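Side-chain contact in beta-glucosidase (Chaetomella raphigera, PDB 6JXG), which probably hydrolyses terminal, non-reducing beta-D-glucosyl residues with release of beta-D-glucose, as a secreted family 3 glycoside hydrolase of cellulose breakdown: residues Asp398-Leu403 / Ile518-Val523. Sequence-based numbering, arbitrary orientation.
Sequences DAITPL and ILYGSV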
loop_
_atom_site.group_PDB
_atom_site.type_symbol
_atom_site.label_atom_id
_atom_site.label_comp_id
_atom_site.label_asym_id
_atom_site.label_seq_id
_atom_site.Cartn_x
_atom_site.Cartn_y
_atom_site.Cartn_z
ATOM N N ASP A 398 2.291 -26.533 -5.054
ATOM C CA ASP A 398 0.992 -26.799 -5.712
ATOM C C ASP A 398 1.103 -26.507 -7.174
ATOM O O ASP A 398 0.608 -27.236 -8.018
ATOM C CB ASP A 398 -0.143 -25.926 -5.082
ATOM C CG ASP A 398 -0.407 -26.241 -3.610
ATOM O OD1 ASP A 398 0.110 -27.293 -3.106
ATOM O OD2 ASP A 398 -1.143 -25.438 -2.952
ATOM N N ALA A 399 1.672 -25.347 -7.526
ATOM C CA ALA A 399 1.802 -24.937 -8.926
ATOM C C ALA A 399 2.951 -25.654 -9.650
ATOM O O ALA A 399 2.854 -25.948 -10.812
ATOM C CB ALA A 399 2.027 -23.451 -9.030
ATOM N N ILE A 400 4.053 -25.880 -8.979
ATOM C CA ILE A 400 5.201 -26.460 -9.657
ATOM C C ILE A 400 5.016 -27.954 -10.006
ATOM O O ILE A 400 5.357 -28.369 -11.104
ATOM C CB ILE A 400 6.448 -26.282 -8.785
ATOM C CG1 ILE A 400 6.833 -24.785 -8.754
ATOM C CG2 ILE A 400 7.581 -27.227 -9.214
ATOM C CD1 ILE A 400 7.828 -24.494 -7.657
ATOM N N THR A 401 4.401 -28.689 -9.099
ATOM C CA THR A 401 4.293 -30.138 -9.211
ATOM C C THR A 401 3.764 -30.563 -10.585
ATOM O O THR A 401 4.475 -31.248 -11.316
ATOM C CB THR A 401 3.447 -30.722 -8.086
ATOM O OG1 THR A 401 4.178 -30.586 -6.873
ATOM C CG2 THR A 401 3.132 -32.223 -8.347
ATOM N N PRO A 402 2.572 -30.066 -11.006
ATOM C CA PRO A 402 2.122 -30.534 -12.323
ATOM C C PRO A 402 3.034 -30.129 -13.479
ATOM O O PRO A 402 3.152 -30.870 -14.471
ATOM C CB PRO A 402 0.725 -29.928 -12.472
ATOM C CG PRO A 402 0.507 -28.979 -11.351
ATOM C CD PRO A 402 1.685 -29.065 -10.413
ATOM N N LEU A 403 3.666 -28.960 -13.365
ATOM C CA LEU A 403 4.461 -28.416 -14.432
ATOM C C LEU A 403 5.762 -29.236 -14.598
ATOM O O LEU A 403 6.209 -29.536 -15.739
ATOM C CB LEU A 403 4.813 -26.928 -14.179
ATOM C CG LEU A 403 3.654 -25.938 -14.252
ATOM C CD1 LEU A 403 4.132 -24.549 -13.833
ATOM C CD2 LEU A 403 3.038 -25.856 -15.663
ATOM N N ILE A 518 6.211 -17.147 -13.795
ATOM C CA ILE A 518 7.571 -16.595 -14.024
ATOM C C ILE A 518 8.652 -17.682 -14.053
ATOM O O ILE A 518 9.515 -17.704 -14.966
ATOM C CB ILE A 518 7.892 -15.475 -12.983
ATOM C CG1 ILE A 518 7.166 -14.189 -13.409
ATOM C CG2 ILE A 518 9.388 -15.187 -12.822
ATOM C CD1 ILE A 518 5.952 -14.004 -12.627
ATOM N N LEU A 519 8.631 -18.574 -13.088
ATOM C CA LEU A 519 9.670 -19.611 -13.009
ATOM C C LEU A 519 9.767 -20.459 -14.251
ATOM O O LEU A 519 10.876 -20.783 -14.664
ATOM C CB LEU A 519 9.433 -20.537 -11.841
ATOM C CG LEU A 519 9.644 -19.954 -10.435
ATOM C CD1 LEU A 519 9.377 -21.036 -9.383
ATOM C CD2 LEU A 519 10.999 -19.321 -10.253
ATOM N N TYR A 520 8.634 -20.810 -14.851
ATOM C CA TYR A 520 8.654 -21.674 -16.050
ATOM C C TYR A 520 8.633 -20.877 -17.346
ATOM O O TYR A 520 8.534 -21.415 -18.434
ATOM C CB TYR A 520 7.531 -22.720 -15.949
ATOM C CG TYR A 520 7.966 -23.951 -15.168
ATOM C CD1 TYR A 520 8.692 -24.989 -15.803
ATOM C CD2 TYR A 520 7.692 -24.080 -13.802
ATOM C CE1 TYR A 520 9.107 -26.111 -15.093
ATOM C CE2 TYR A 520 8.130 -25.176 -13.076
ATOM C CZ TYR A 520 8.809 -26.203 -13.721
ATOM O OH TYR A 520 9.217 -27.289 -12.987
ATOM N N GLY A 521 8.691 -19.558 -17.238
ATOM C CA GLY A 521 8.888 -18.708 -18.371
ATOM C C GLY A 521 7.684 -18.377 -19.236
ATOM O O GLY A 521 7.874 -17.881 -20.337
ATOM N N SER A 522 6.458 -18.635 -18.779
ATOM C CA SER A 522 5.306 -18.258 -19.592
ATOM C C SER A 522 5.299 -16.766 -19.754
ATOM O O SER A 522 4.903 -16.232 -20.816
ATOM C CB SER A 522 3.956 -18.768 -19.017
ATOM O OG SER A 522 3.725 -18.296 -17.680
ATOM N N VAL A 523 5.765 -16.069 -18.719
ATOM C CA VAL A 523 5.814 -14.615 -18.796
ATOM C C VAL A 523 7.154 -14.197 -18.233
ATOM O O VAL A 523 7.707 -14.877 -17.339
ATOM C CB VAL A 523 4.681 -14.038 -17.925
ATOM C CG1 VAL A 523 4.808 -12.557 -17.764
ATOM C CG2 VAL A 523 3.342 -14.443 -18.542
#
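Leu403 lies over one face of the Tyr520 ring, the two side chains reaching past each other in opposite directions. Leu403 CB makes a CH-pi contact, 4.0 Å from the centroid of the Tyr520 ring and 16° off the normal, slightly displaced toward the rim. The branch continues back along the ring toward the tyrosine backbone, so that Leu403 CD1 comes to 3.6 Å from Tyr520 CD2. Chi1 of -69° sets CG of Leu403 beside its own backbone N, and chi2 of 174° then carries CD1 onward along the ring. Ile400, one helical turn earlier, meets the same ring differently: its side chain crosses that of Tyr520 at about a right angle, and Ile400 CG2 sits at the edge, near the ring plane, 4.1 Å from Tyr520 OH. The other branch of Ile400 turns to Leu519, the residue before the tyrosine, Ile400 CD1 lying 4.2 Å from Leu519 CD1 in a buried methyl-to-methyl contact. No hydrogen bond joins the two segments; the ring is held here by apolar contact on a face and an edge. With the ring cut back to an alanine here, Leu403 CB and CD1 would probably lose the face they rest on, and Ile400 CG2 its neighbour at the edge. Leu346 and Gln407 also touch the tyrosine, and a mannose of the O-linked glycan lies about 8 Å from its side chain. The contact thus joins helix 396-406 to the C-terminal end of helix 511-519, where Ala516 adds to the packing on Leu403, and belongs to the alpha/beta sandwich of the family 3 C-terminal domain, in which helices pack around a largely parallel sheet.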